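Local coordinates for protein nickel-dependent hydrogenase large subunit (Allochromatium vinosum, PDB 3MYR) that oxidises molecular hydrogen at a nickel-iron centre as the large subunit of a membrane-bound heterodimeric hydrogenase, handing the electrons to an acceptor, at residues A98-D103 with L391-M396; H110-D115 with G428-R433; Q255-D260 with L435-L440; G266-W271 with I545-H550. All coordinates share one frame; numbering follows the deposited sequence.

Contact 1 (A98-D103 with L391-M396)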
loop_
_atom_site.group_PDB
_atom_site.type_symbol
_atom_site.label_atom_id
_atom_site.label_comp_id
_atom_site.label_asym_id
_atom_site.label_seq_id
_atom_site.Cartn_x
_atom_site.Cartn_y
_atom_site.Cartn_z
ATOM N N ALA B 98 9.656 3.045 9.501
ATOM C CA ALA B 98 9.436 4.189 8.558
ATOM C C ALA B 98 8.188 3.918 7.742
ATOM O O ALA B 98 7.438 4.871 7.403
ATOM C CB ALA B 98 10.623 4.398 7.590
ATOM N N GLN B 99 7.958 2.647 7.376
ATOM C CA GLN B 99 6.774 2.345 6.526
ATOM C C GLN B 99 5.447 2.541 7.326
ATOM O O GLN B 99 4.432 3.039 6.800
ATOM C CB GLN B 99 6.861 0.884 6.010
ATOM C CG GLN B 99 5.562 0.409 5.321
ATOM C CD GLN B 99 5.201 1.294 4.092
ATOM O OE1 GLN B 99 6.082 1.803 3.432
ATOM N NE2 GLN B 99 3.891 1.467 3.804
ATOM N N TYR B 100 5.396 2.014 8.565
ATOM C CA TYR B 100 4.261 2.235 9.420
ATOM C C TYR B 100 3.913 3.712 9.532
ATOM O O TYR B 100 2.738 4.100 9.446
ATOM C CB TYR B 100 4.570 1.786 10.870
ATOM C CG TYR B 100 4.100 0.399 11.139
ATOM C CD1 TYR B 100 4.843 -0.718 10.689
ATOM C CD2 TYR B 100 3.002 0.180 11.940
ATOM C CE1 TYR B 100 4.480 -2.035 11.026
ATOM C CE2 TYR B 100 2.636 -1.129 12.280
ATOM C CZ TYR B 100 3.381 -2.229 11.871
ATOM O OH TYR B 100 2.972 -3.538 12.283
ATOM N N ILE B 101 4.915 4.517 9.844
ATOM C CA ILE B 101 4.651 5.940 10.153
ATOM C C ILE B 101 4.139 6.647 8.893
ATOM O O ILE B 101 3.144 7.323 8.928
ATOM C CB ILE B 101 5.904 6.543 10.690
ATOM C CG1 ILE B 101 6.086 5.900 12.103
ATOM C CG2 ILE B 101 5.744 8.061 10.901
ATOM C CD1 ILE B 101 7.557 5.902 12.454
ATOM N N HIS B 102 4.808 6.430 7.757
ATOM C CA HIS B 102 4.393 7.011 6.502
ATOM C C HIS B 102 2.957 6.589 6.226
ATOM O O HIS B 102 2.119 7.380 5.876
ATOM C CB HIS B 102 5.331 6.493 5.366
ATOM C CG HIS B 102 4.980 7.027 4.019
ATOM N ND1 HIS B 102 4.051 6.417 3.192
ATOM C CD2 HIS B 102 5.391 8.147 3.370
ATOM C CE1 HIS B 102 3.964 7.115 2.067
ATOM N NE2 HIS B 102 4.729 8.192 2.172
ATOM N N ASP B 103 2.696 5.288 6.314
ATOM C CA ASP B 103 1.448 4.695 5.869
ATOM C C ASP B 103 0.258 5.120 6.815
ATOM O O ASP B 103 -0.778 5.548 6.344
ATOM C CB ASP B 103 1.678 3.174 5.925
ATOM C CG ASP B 103 0.644 2.376 5.200
ATOM O OD1 ASP B 103 -0.539 2.840 5.068
ATOM O OD2 ASP B 103 1.023 1.244 4.743
ATOM N N LEU B 391 -5.630 -2.329 16.010
ATOM C CA LEU B 391 -6.425 -2.610 17.225
ATOM C C LEU B 391 -5.958 -3.937 17.892
ATOM O O LEU B 391 -5.801 -4.033 19.117
ATOM C CB LEU B 391 -7.924 -2.654 16.919
ATOM C CG LEU B 391 -8.888 -2.770 18.147
ATOM C CD1 LEU B 391 -8.563 -1.792 19.321
ATOM C CD2 LEU B 391 -10.400 -2.614 17.715
ATOM N N ALA B 392 -5.698 -4.950 17.068
ATOM C CA ALA B 392 -5.212 -6.253 17.593
ATOM C C ALA B 392 -3.887 -6.059 18.286
ATOM O O ALA B 392 -3.659 -6.626 19.348
ATOM C CB ALA B 392 -5.037 -7.259 16.480
ATOM N N ARG B 393 -3.022 -5.202 17.725
ATOM C CA ARG B 393 -1.681 -5.022 18.288
ATOM C C ARG B 393 -1.767 -4.259 19.590
ATOM O O ARG B 393 -1.082 -4.570 20.584
ATOM C CB ARG B 393 -0.732 -4.319 17.287
ATOM C CG ARG B 393 -0.121 -5.310 16.235
ATOM C CD ARG B 393 0.945 -4.553 15.352
ATOM N NE ARG B 393 0.282 -3.492 14.562
ATOM C CZ ARG B 393 -0.182 -3.589 13.313
ATOM N NH1 ARG B 393 -0.683 -2.504 12.706
ATOM N NH2 ARG B 393 -0.133 -4.732 12.644
ATOM N N VAL B 394 -2.580 -3.220 19.583
ATOM C CA VAL B 394 -2.648 -2.381 20.782
ATOM C C VAL B 394 -3.307 -3.171 21.908
ATOM O O VAL B 394 -2.866 -3.124 23.065
ATOM C CB VAL B 394 -3.334 -1.013 20.512
ATOM C CG1 VAL B 394 -3.689 -0.298 21.796
ATOM C CG2 VAL B 394 -2.405 -0.164 19.663
ATOM N N LEU B 395 -4.311 -3.958 21.585
ATOM C CA LEU B 395 -4.859 -4.879 22.600
ATOM C C LEU B 395 -3.821 -5.866 23.131
ATOM O O LEU B 395 -3.751 -6.057 24.342
ATOM C CB LEU B 395 -6.177 -5.584 22.187
ATOM C CG LEU B 395 -7.382 -4.685 21.848
ATOM C CD1 LEU B 395 -8.432 -5.515 21.117
ATOM C CD2 LEU B 395 -8.008 -4.093 23.115
ATOM N N MET B 396 -2.995 -6.440 22.239
ATOM C CA MET B 396 -1.959 -7.384 22.645
ATOM C C MET B 396 -0.905 -6.731 23.527
ATOM O O MET B 396 -0.452 -7.320 24.500
ATOM C CB MET B 396 -1.274 -7.981 21.411
ATOM C CG MET B 396 -0.881 -9.472 21.577
ATOM S SD MET B 396 -2.318 -10.607 21.727
ATOM C CE MET B 396 -3.292 -10.322 20.224
#
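In the second shell of the nickel-iron site, Tyr100 of helix 86-112 reaches Arg393 of helix 390-399 deep inside the subunit. The Arg393 side chain is about 7 Å from the bound Ni-Fe centre. The two helices are well separated here, with 12.9 Å between Tyr100 CA and Arg393 CA, and only long side chains can span such a gap. They approach from opposite directions. Tyr100 OH sits over the centre of one face of the Arg393 guanidinium, 3.2 Å above its plane, and the ring and guanidinium planes stand 75° apart. Tyr100 CE2 is the next atom in touch, 3.6 Å from Arg393 NH1. Arg393 runs out from its helix and then bends at chi3 (-64°), which swings the flat group across the end of the phenol. Although Tyr100 OH and Arg393 NH2 are only 3.3 Å apart, the angle is poor and they form no hydrogen bond. Each is held from elsewhere: the hydroxyl by the carbonyl of Glu484, and Arg393 by salt bridges to Glu436 through NH1 and to Glu484 through NH2, with Phe300 as a cation-pi partner. Within helix 86-112, Gln99 NE2 donates to Asp103 OD2 (3.0 Å), one turn on, and the other carboxylate oxygen forms a salt bridge with Arg487 of the active-site pocket. Two carboxylates thus probably balance the buried Arg393 cation, while one face receives the Tyr100 oxygen. That electronegative atom above the guanidinium carbon would be a mildly attractive neighbour for the charge.

Contact 2 (H110-D115 with G428-R433); sequences HLHALD and GRTAAR
A buried polar bridge, His112 NE2 to Thr430 OG1, joins the end region of helix 86-112 to the first turns of helix 426-456, away from the metal sites. His112 NE2 donates to Thr430 OG1 over 3.3 Å with an N-H...acceptor angle of 140°, so the bond is rather long and bent. The oxygen still lies close to the imidazole plane, 15° out of it, at the ring edge. His112 is turned with CG anti to its own N (chi1 -154°), which sends the ring across the gap toward the threonine. Thr430 suits the place because its two branches do different work: OG1 takes the N-H, while the methyl Thr430 CG2 packs 3.9 Å from His112 CD2. The same hydroxyl also bonds to the carbonyl of Thr426, one turn earlier in its helix, a bond consistent with OG1 lying beside the backbone N. At the other side of the ring, His112 ND1 makes a weak in-plane bond to Asp115 OD1 at 3.5 Å. That oxygen is also hydrogen-bonded by His550, while OD2 pairs with Arg12, and Asp115 N donates to His112 O (2.9 Å). The carboxylate would tend to stabilise a positive imidazole, whereas Arg433 NH2, 5.2 Å from His112 NE2, would oppose it. Segment 110-115 includes a wider pi-type turn at 110-112. Cross-linking of antiparallel helices by buried polar side chains in this way belongs to the long-helix core of the [NiFe] hydrogenase large subunit.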
loop_
_atom_site.group_PDB
_atom_site.type_symbol
_atom_site.label_atom_id
_atom_site.label_comp_id
_atom_site.label_asym_id
_atom_site.label_seq_id
_atom_site.Cartn_x
_atom_site.Cartn_y
_atom_site.Cartn_z
ATOM N N HIS B 110 -5.312 11.337 4.353
ATOM C CA HIS B 110 -5.662 11.361 2.939
ATOM C C HIS B 110 -6.735 10.369 2.588
ATOM O O HIS B 110 -7.493 10.589 1.630
ATOM C CB HIS B 110 -4.377 11.168 2.084
ATOM C CG HIS B 110 -3.356 12.209 2.417
ATOM N ND1 HIS B 110 -2.076 11.905 2.793
ATOM C CD2 HIS B 110 -3.498 13.551 2.617
ATOM C CE1 HIS B 110 -1.438 13.017 3.138
ATOM N NE2 HIS B 110 -2.280 14.032 3.016
ATOM N N LEU B 111 -6.880 9.333 3.403
ATOM C CA LEU B 111 -7.940 8.314 3.185
ATOM C C LEU B 111 -9.114 8.399 4.175
ATOM O O LEU B 111 -10.263 8.309 3.755
ATOM C CB LEU B 111 -7.388 6.874 3.155
ATOM C CG LEU B 111 -6.159 6.682 2.203
ATOM C CD1 LEU B 111 -5.811 5.171 2.094
ATOM C CD2 LEU B 111 -6.345 7.169 0.861
ATOM N N HIS B 112 -8.854 8.650 5.452
ATOM C CA HIS B 112 -9.891 8.508 6.453
ATOM C C HIS B 112 -10.537 9.874 6.748
ATOM O O HIS B 112 -11.761 9.977 6.913
ATOM C CB HIS B 112 -9.269 7.966 7.791
ATOM C CG HIS B 112 -10.249 7.211 8.673
ATOM N ND1 HIS B 112 -11.592 7.066 8.377
ATOM C CD2 HIS B 112 -10.059 6.548 9.838
ATOM C CE1 HIS B 112 -12.179 6.299 9.298
ATOM N NE2 HIS B 112 -11.255 5.947 10.176
ATOM N N ALA B 113 -9.741 10.932 6.793
ATOM C CA ALA B 113 -10.178 12.169 7.465
ATOM C C ALA B 113 -11.439 12.814 6.798
ATOM O O ALA B 113 -12.297 13.389 7.521
ATOM C CB ALA B 113 -9.067 13.130 7.513
ATOM N N LEU B 114 -11.606 12.647 5.466
ATOM C CA LEU B 114 -12.780 13.217 4.797
ATOM C C LEU B 114 -14.118 12.577 5.198
ATOM O O LEU B 114 -15.190 13.108 4.838
ATOM C CB LEU B 114 -12.656 13.258 3.277
ATOM C CG LEU B 114 -11.490 14.128 2.753
ATOM C CD1 LEU B 114 -11.465 14.145 1.205
ATOM C CD2 LEU B 114 -11.512 15.563 3.315
ATOM N N ASP B 115 -14.061 11.469 5.943
ATOM C CA ASP B 115 -15.249 10.932 6.617
ATOM C C ASP B 115 -15.697 11.761 7.823
ATOM O O ASP B 115 -16.827 11.603 8.303
ATOM C CB ASP B 115 -15.084 9.472 7.105
ATOM C CG ASP B 115 -14.803 8.472 5.955
ATOM O OD1 ASP B 115 -14.322 7.311 6.222
ATOM O OD2 ASP B 115 -14.987 8.868 4.786
ATOM N N GLY B 428 -12.059 3.172 18.420
ATOM C CA GLY B 428 -10.889 2.623 19.104
ATOM C C GLY B 428 -9.832 2.150 18.082
ATOM O O GLY B 428 -8.650 2.273 18.290
ATOM N N ARG B 429 -10.276 1.642 16.945
ATOM C CA ARG B 429 -9.375 1.127 15.913
ATOM C C ARG B 429 -8.590 2.319 15.351
ATOM O O ARG B 429 -7.400 2.220 15.132
ATOM C CB ARG B 429 -10.240 0.511 14.802
ATOM C CG ARG B 429 -9.548 -0.291 13.758
ATOM C CD ARG B 429 -10.576 -0.945 12.809
ATOM N NE ARG B 429 -11.347 -1.986 13.506
ATOM C CZ ARG B 429 -12.667 -1.977 13.728
ATOM N NH1 ARG B 429 -13.466 -0.980 13.312
ATOM N NH2 ARG B 429 -13.216 -2.985 14.396
ATOM N N THR B 430 -9.284 3.427 15.105
ATOM C CA THR B 430 -8.702 4.595 14.487
ATOM C C THR B 430 -7.733 5.175 15.519
ATOM O O THR B 430 -6.634 5.591 15.170
ATOM C CB THR B 430 -9.807 5.651 14.184
ATOM O OG1 THR B 430 -10.728 5.092 13.267
ATOM C CG2 THR B 430 -9.244 6.990 13.581
ATOM N N ALA B 431 -8.152 5.236 16.776
ATOM C CA ALA B 431 -7.244 5.683 17.842
ATOM C C ALA B 431 -6.008 4.717 17.948
ATOM O O ALA B 431 -4.912 5.177 18.138
ATOM C CB ALA B 431 -7.972 5.740 19.218
ATOM N N ALA B 432 -6.212 3.397 17.901
ATOM C CA ALA B 432 -5.087 2.465 18.037
ATOM C C ALA B 432 -3.995 2.740 16.961
ATOM O O ALA B 432 -2.788 2.643 17.217
ATOM C CB ALA B 432 -5.601 1.011 17.898
ATOM N N ARG B 433 -4.443 2.969 15.737
ATOM C CA ARG B 433 -3.516 3.290 14.642
ATOM C C ARG B 433 -2.577 4.483 15.023
ATOM O O ARG B 433 -1.352 4.453 14.778
ATOM C CB ARG B 433 -4.327 3.543 13.369
ATOM C CG ARG B 433 -3.456 3.855 12.071
ATOM C CD ARG B 433 -4.314 3.991 10.810
ATOM N NE ARG B 433 -4.820 2.648 10.543
ATOM C CZ ARG B 433 -6.054 2.222 10.770
ATOM N NH1 ARG B 433 -6.312 0.913 10.570
ATOM N NH2 ARG B 433 -7.054 3.094 11.091
#

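Contact 3 (Q255-D260 with L435-L440); sequences QVYVPD and LESKIL
Ser437 OG is met from two sides: it is hydrogen-bonded to the carbonyl of Arg433 one turn back in helix 426-456, and the ring edge of Tyr257 comes up to it from helix 236-265. Tyr257 CE2 lies 3.4 Å from Ser437 OG, which is in the plane of the ring, so a C-H edge rather than the pi face is presented to the hydroxyl. Tyr257 CE2 is also 3.9 Å from Ser437 CB. An extended first torsion in Tyr257 (chi1 176°) directs the ring at the neighbouring helix. Beyond the two segments, the same ring meets that of Phe108, on helix 86-112. A small residue is apt at 437, since the hydroxyl turns back to satisfy itself on its own backbone and leaves space for the large phenol. One residue further along each helix the contact is aliphatic: Val258 CG2 touches Lys438 CB at 4.5 Å, a loose approach. Of the lysine only CB takes part, for the chain then leads off and its charge is paired with two carboxylates, Asp254 and Asp442, away from the contact. Leu435 CD2 adds a more distant approach, 4.9 Å from Val258 CG1. The backbones come nearest at Val258 CA and Leu435 CA, 7.2 Å apart. Here helix 236-265 has a wider pi-type turn at 255-257 and a kink at Pro259, whose N cannot donate a hydrogen bond to the preceding turn. The contact belongs to the helical bundle of the [NiFe] hydrogenase large subunit, in which helix 236-265 packs antiparallel on helix 426-456.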
loop_
_atom_site.group_PDB
_atom_site.type_symbol
_atom_site.label_atom_id
_atom_site.label_comp_id
_atom_site.label_asym_id
_atom_site.label_seq_id
_atom_site.Cartn_x
_atom_site.Cartn_y
_atom_site.Cartn_z
ATOM N N GLN B 255 3.193 16.005 17.115
ATOM C CA GLN B 255 2.646 17.337 17.125
ATOM C C GLN B 255 1.490 17.486 16.153
ATOM O O GLN B 255 0.783 18.477 16.239
ATOM C CB GLN B 255 3.738 18.370 16.697
ATOM C CG GLN B 255 4.850 18.493 17.785
ATOM C CD GLN B 255 5.783 19.687 17.574
ATOM O OE1 GLN B 255 5.834 20.294 16.517
ATOM N NE2 GLN B 255 6.530 20.006 18.586
ATOM N N VAL B 256 1.390 16.649 15.124
ATOM C CA VAL B 256 0.284 16.869 14.190
ATOM C C VAL B 256 -0.729 15.680 14.262
ATOM O O VAL B 256 -1.883 15.866 14.616
ATOM C CB VAL B 256 0.781 17.075 12.722
ATOM C CG1 VAL B 256 -0.360 17.353 11.759
ATOM C CG2 VAL B 256 1.874 18.212 12.644
ATOM N N TYR B 257 -0.286 14.480 13.912
ATOM C CA TYR B 257 -1.175 13.333 13.767
ATOM C C TYR B 257 -1.865 12.950 15.129
ATOM O O TYR B 257 -3.066 12.847 15.209
ATOM C CB TYR B 257 -0.325 12.173 13.260
ATOM C CG TYR B 257 -1.037 10.825 13.130
ATOM C CD1 TYR B 257 -2.425 10.743 12.931
ATOM C CD2 TYR B 257 -0.306 9.624 13.147
ATOM C CE1 TYR B 257 -3.057 9.501 12.798
ATOM C CE2 TYR B 257 -0.913 8.387 12.976
ATOM C CZ TYR B 257 -2.291 8.334 12.810
ATOM O OH TYR B 257 -2.895 7.088 12.667
ATOM N N VAL B 258 -1.090 12.671 16.181
ATOM C CA VAL B 258 -1.733 12.199 17.379
ATOM C C VAL B 258 -2.679 13.272 17.995
ATOM O O VAL B 258 -3.770 12.923 18.417
ATOM C CB VAL B 258 -0.694 11.709 18.424
ATOM C CG1 VAL B 258 -1.370 11.353 19.749
ATOM C CG2 VAL B 258 0.118 10.567 17.864
ATOM N N PRO B 259 -2.234 14.550 18.144
ATOM C CA PRO B 259 -3.182 15.490 18.770
ATOM C C PRO B 259 -4.471 15.726 17.915
ATOM O O PRO B 259 -5.570 15.888 18.488
ATOM C CB PRO B 259 -2.360 16.798 18.900
ATOM C CG PRO B 259 -0.900 16.308 18.943
ATOM C CD PRO B 259 -0.911 15.183 17.908
ATOM N N ASP B 260 -4.348 15.670 16.579
ATOM C CA ASP B 260 -5.533 15.825 15.690
ATOM C C ASP B 260 -6.456 14.655 15.879
ATOM O O ASP B 260 -7.638 14.850 15.999
ATOM C CB ASP B 260 -5.171 15.819 14.198
ATOM C CG ASP B 260 -4.588 17.151 13.718
ATOM O OD1 ASP B 260 -4.467 18.120 14.516
ATOM O OD2 ASP B 260 -4.253 17.233 12.520
ATOM N N LEU B 435 -1.894 5.688 18.171
ATOM C CA LEU B 435 -1.087 5.327 19.356
ATOM C C LEU B 435 0.085 4.426 18.978
ATOM O O LEU B 435 1.165 4.629 19.473
ATOM C CB LEU B 435 -1.909 4.594 20.433
ATOM C CG LEU B 435 -3.121 5.441 20.952
ATOM C CD1 LEU B 435 -3.868 4.711 22.074
ATOM C CD2 LEU B 435 -2.703 6.938 21.298
ATOM N N GLU B 436 -0.130 3.443 18.114
ATOM C CA GLU B 436 0.984 2.535 17.805
ATOM C C GLU B 436 1.997 3.275 16.944
ATOM O O GLU B 436 3.188 2.962 17.005
ATOM C CB GLU B 436 0.506 1.226 17.138
ATOM C CG GLU B 436 0.239 1.391 15.634
ATOM C CD GLU B 436 -0.080 0.036 14.971
ATOM O OE1 GLU B 436 -0.303 -0.012 13.730
ATOM O OE2 GLU B 436 -0.138 -0.988 15.711
ATOM N N SER B 437 1.561 4.283 16.182
ATOM C CA SER B 437 2.542 5.205 15.504
ATOM C C SER B 437 3.477 5.913 16.474
ATOM O O SER B 437 4.665 6.063 16.202
ATOM C CB SER B 437 1.866 6.302 14.685
ATOM O OG SER B 437 1.033 5.675 13.724
ATOM N N LYS B 438 2.942 6.361 17.589
ATOM C CA LYS B 438 3.765 6.982 18.628
ATOM C C LYS B 438 4.742 5.943 19.219
ATOM O O LYS B 438 5.936 6.224 19.486
ATOM C CB LYS B 438 2.849 7.565 19.735
ATOM C CG LYS B 438 3.597 8.026 21.026
ATOM C CD LYS B 438 4.785 9.013 20.662
ATOM C CE LYS B 438 5.349 9.713 21.945
ATOM N NZ LYS B 438 6.595 10.527 21.514
ATOM N N ILE B 439 4.275 4.734 19.419
ATOM C CA ILE B 439 5.167 3.732 20.018
ATOM C C ILE B 439 6.313 3.455 19.024
ATOM O O ILE B 439 7.457 3.324 19.432
ATOM C CB ILE B 439 4.394 2.433 20.342
ATOM C CG1 ILE B 439 3.412 2.699 21.528
ATOM C CG2 ILE B 439 5.410 1.238 20.653
ATOM C CD1 ILE B 439 2.505 1.535 21.813
ATOM N N LEU B 440 6.007 3.366 17.726
ATOM C CA LEU B 440 7.012 2.960 16.736
ATOM C C LEU B 440 7.995 4.097 16.521
ATOM O O LEU B 440 9.186 3.888 16.302
ATOM C CB LEU B 440 6.361 2.628 15.404
ATOM C CG LEU B 440 5.876 1.202 15.434
ATOM C CD1 LEU B 440 5.009 0.943 14.245
ATOM C CD2 LEU B 440 7.092 0.328 15.308
#

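Contact 4 (G266-W271 with I545-H550); sequences GFYKDW and ILRTIH
Arg547, on helix 543-551 near the C terminus, is the first residue of the segment 545-550 to make a substantial contact. It lies between the rings of Tyr268 and Trp271, in the loop between helix 236-265 and strand 281-288, where a 3-10 segment begins at 269. Its chain is extended from CG to NE, and this carries the methylenes across the indole. Arg547 CD lies over the six-membered ring of Trp271, a CH-pi contact with 3.9 Å to the centroid and a direction 18° off the ring normal. Nearer the helix, Arg547 CB is 3.8 Å from Trp271 CZ3. The charged end does not stack: the guanidinium plane stands 75° from the indole and 80° from the phenol. Arg547 NH1 comes 3.4 Å from Tyr268 CE2 and equally near Trp271 NE1, but the latter are two donors and form no bond. The guanidinium is satisfied elsewhere, NE by the carbonyl of Asp115 and NH2 by that of Ala176, while Tyr268 OH bonds to the carbonyl of Trp116. An arginine therefore suits this spot twice over, with its greasy stem against the indole and its N-H groups reaching backbone oxygens beyond. Within the loop, Trp271 N donates to Tyr268 O (2.8 Å). Next along the helix comes Thr548, whose hydroxyl bonds to that of Thr426. Thr548 OG1 also lies at the indole's edge, near the ring plane and 3.3 Å from Trp271 CZ3.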
loop_
_atom_site.group_PDB
_atom_site.type_symbol
_atom_site.label_atom_id
_atom_site.label_comp_id
_atom_site.label_asym_id
_atom_site.label_seq_id
_atom_site.Cartn_x
_atom_site.Cartn_y
_atom_site.Cartn_z
ATOM N N GLY B 266 -13.044 13.504 20.191
ATOM C CA GLY B 266 -13.886 14.070 21.230
ATOM C C GLY B 266 -15.290 14.385 20.701
ATOM O O GLY B 266 -16.246 14.439 21.488
ATOM N N PHE B 267 -15.439 14.607 19.381
ATOM C CA PHE B 267 -16.755 14.926 18.782
ATOM C C PHE B 267 -17.485 13.673 18.264
ATOM O O PHE B 267 -18.595 13.768 17.784
ATOM C CB PHE B 267 -16.588 15.953 17.631
ATOM C CG PHE B 267 -16.246 17.376 18.126
ATOM C CD1 PHE B 267 -14.932 17.744 18.371
ATOM C CD2 PHE B 267 -17.263 18.322 18.351
ATOM C CE1 PHE B 267 -14.623 19.048 18.825
ATOM C CE2 PHE B 267 -16.954 19.635 18.834
ATOM C CZ PHE B 267 -15.648 19.966 19.067
ATOM N N TYR B 268 -16.861 12.506 18.372
ATOM C CA TYR B 268 -17.399 11.291 17.757
ATOM C C TYR B 268 -17.359 10.054 18.707
ATOM O O TYR B 268 -17.144 8.923 18.276
ATOM C CB TYR B 268 -16.579 10.993 16.489
ATOM C CG TYR B 268 -16.849 12.000 15.370
ATOM C CD1 TYR B 268 -15.875 12.913 14.997
ATOM C CD2 TYR B 268 -18.108 12.062 14.734
ATOM C CE1 TYR B 268 -16.119 13.825 13.987
ATOM C CE2 TYR B 268 -18.369 12.983 13.730
ATOM C CZ TYR B 268 -17.362 13.843 13.340
ATOM O OH TYR B 268 -17.534 14.734 12.281
ATOM N N LYS B 269 -17.608 10.299 19.983
ATOM C CA LYS B 269 -17.367 9.359 21.041
ATOM C C LYS B 269 -18.363 8.231 20.888
ATOM O O LYS B 269 -18.033 7.100 21.243
ATOM C CB LYS B 269 -17.573 10.024 22.413
ATOM C CG LYS B 269 -16.354 10.894 22.876
ATOM C CD LYS B 269 -16.801 11.688 24.154
ATOM C CE LYS B 269 -15.736 12.648 24.605
ATOM N NZ LYS B 269 -15.951 13.111 26.022
ATOM N N ASP B 270 -19.544 8.510 20.331
ATOM C CA ASP B 270 -20.521 7.432 20.053
ATOM C C ASP B 270 -19.985 6.417 18.982
ATOM O O ASP B 270 -20.452 5.266 18.915
ATOM C CB ASP B 270 -21.883 7.992 19.599
ATOM C CG ASP B 270 -21.761 8.842 18.337
ATOM O OD1 ASP B 270 -22.436 8.552 17.317
ATOM O OD2 ASP B 270 -20.923 9.780 18.328
ATOM N N TRP B 271 -18.951 6.790 18.230
ATOM C CA TRP B 271 -18.324 5.846 17.271
ATOM C C TRP B 271 -17.429 4.897 18.049
ATOM O O TRP B 271 -16.772 4.019 17.473
ATOM C CB TRP B 271 -17.565 6.606 16.133
ATOM C CG TRP B 271 -18.605 7.086 15.140
ATOM C CD1 TRP B 271 -19.414 8.181 15.271
ATOM C CD2 TRP B 271 -19.072 6.373 13.985
ATOM N NE1 TRP B 271 -20.326 8.226 14.232
ATOM C CE2 TRP B 271 -20.146 7.139 13.426
ATOM C CE3 TRP B 271 -18.673 5.167 13.349
ATOM C CZ2 TRP B 271 -20.869 6.720 12.288
ATOM C CZ3 TRP B 271 -19.309 4.797 12.184
ATOM C CH2 TRP B 271 -20.438 5.557 11.672
ATOM N N ILE B 545 -21.097 3.950 6.566
ATOM C CA ILE B 545 -20.402 2.758 6.102
ATOM C C ILE B 545 -18.904 3.082 5.919
ATOM O O ILE B 545 -18.029 2.345 6.407
ATOM C CB ILE B 545 -21.051 2.237 4.805
ATOM C CG1 ILE B 545 -22.338 1.489 5.158
ATOM C CG2 ILE B 545 -20.065 1.291 4.038
ATOM C CD1 ILE B 545 -23.165 1.006 3.869
ATOM N N LEU B 546 -18.628 4.213 5.266
ATOM C CA LEU B 546 -17.279 4.591 4.947
ATOM C C LEU B 546 -16.482 4.777 6.234
ATOM O O LEU B 546 -15.349 4.383 6.299
ATOM C CB LEU B 546 -17.262 5.886 4.111
ATOM C CG LEU B 546 -17.959 5.812 2.730
ATOM C CD1 LEU B 546 -17.795 7.158 2.004
ATOM C CD2 LEU B 546 -17.419 4.704 1.879
ATOM N N ARG B 547 -17.054 5.439 7.234
ATOM C CA ARG B 547 -16.264 5.685 8.450
ATOM C C ARG B 547 -15.713 4.391 9.022
ATOM O O ARG B 547 -14.566 4.344 9.394
ATOM C CB ARG B 547 -17.141 6.367 9.530
ATOM C CG ARG B 547 -17.274 7.804 9.311
ATOM C CD ARG B 547 -18.287 8.453 10.269
ATOM N NE ARG B 547 -18.331 9.860 9.974
ATOM C CZ ARG B 547 -18.923 10.796 10.701
ATOM N NH1 ARG B 547 -19.648 10.488 11.769
ATOM N NH2 ARG B 547 -18.826 12.048 10.305
ATOM N N THR B 548 -16.547 3.349 9.088
ATOM C CA THR B 548 -16.174 2.078 9.684
ATOM C C THR B 548 -15.300 1.259 8.745
ATOM O O THR B 548 -14.200 0.780 9.150
ATOM C CB THR B 548 -17.409 1.299 10.141
ATOM O OG1 THR B 548 -17.948 1.932 11.305
ATOM C CG2 THR B 548 -17.080 -0.183 10.538
ATOM N N ILE B 549 -15.678 1.215 7.473
ATOM C CA ILE B 549 -14.833 0.449 6.520
ATOM C C ILE B 549 -13.412 1.096 6.480
ATOM O O ILE B 549 -12.423 0.407 6.585
ATOM C CB ILE B 549 -15.507 0.318 5.110
ATOM C CG1 ILE B 549 -16.733 -0.636 5.129
ATOM C CG2 ILE B 549 -14.526 -0.146 4.025
ATOM C CD1 ILE B 549 -16.514 -2.002 5.723
ATOM N N HIS B 550 -13.330 2.425 6.390
ATOM C CA HIS B 550 -12.020 3.096 6.281
ATOM C C HIS B 550 -11.220 2.892 7.569
ATOM O O HIS B 550 -9.991 2.843 7.540
ATOM C CB HIS B 550 -12.181 4.592 6.028
ATOM C CG HIS B 550 -12.643 4.927 4.645
ATOM N ND1 HIS B 550 -13.492 5.986 4.378
ATOM C CD2 HIS B 550 -12.322 4.390 3.440
ATOM C CE1 HIS B 550 -13.673 6.077 3.070
ATOM N NE2 HIS B 550 -12.979 5.120 2.480
#

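From the N terminus, helix 86-112 supplies the first halves of contacts 1 and 2, and helix 236-265 with its following loop supplies those of contacts 3 and 4. The second halves then come in the same order: helix 390-399, two successive parts of helix 426-456, and helix 543-551. Every pair of contacts therefore crosses and none is nested; the loops closed span 287, 312, 174 and 273 residues. Helix 426-456 is the common strut, serving contacts 2 and 3 and touching contact 1. Contact 2 meets contact 4 through Asp115, whose carbonyl binds Arg547, so helix 543-551, near the C terminus, is tied to the end of helix 86-112.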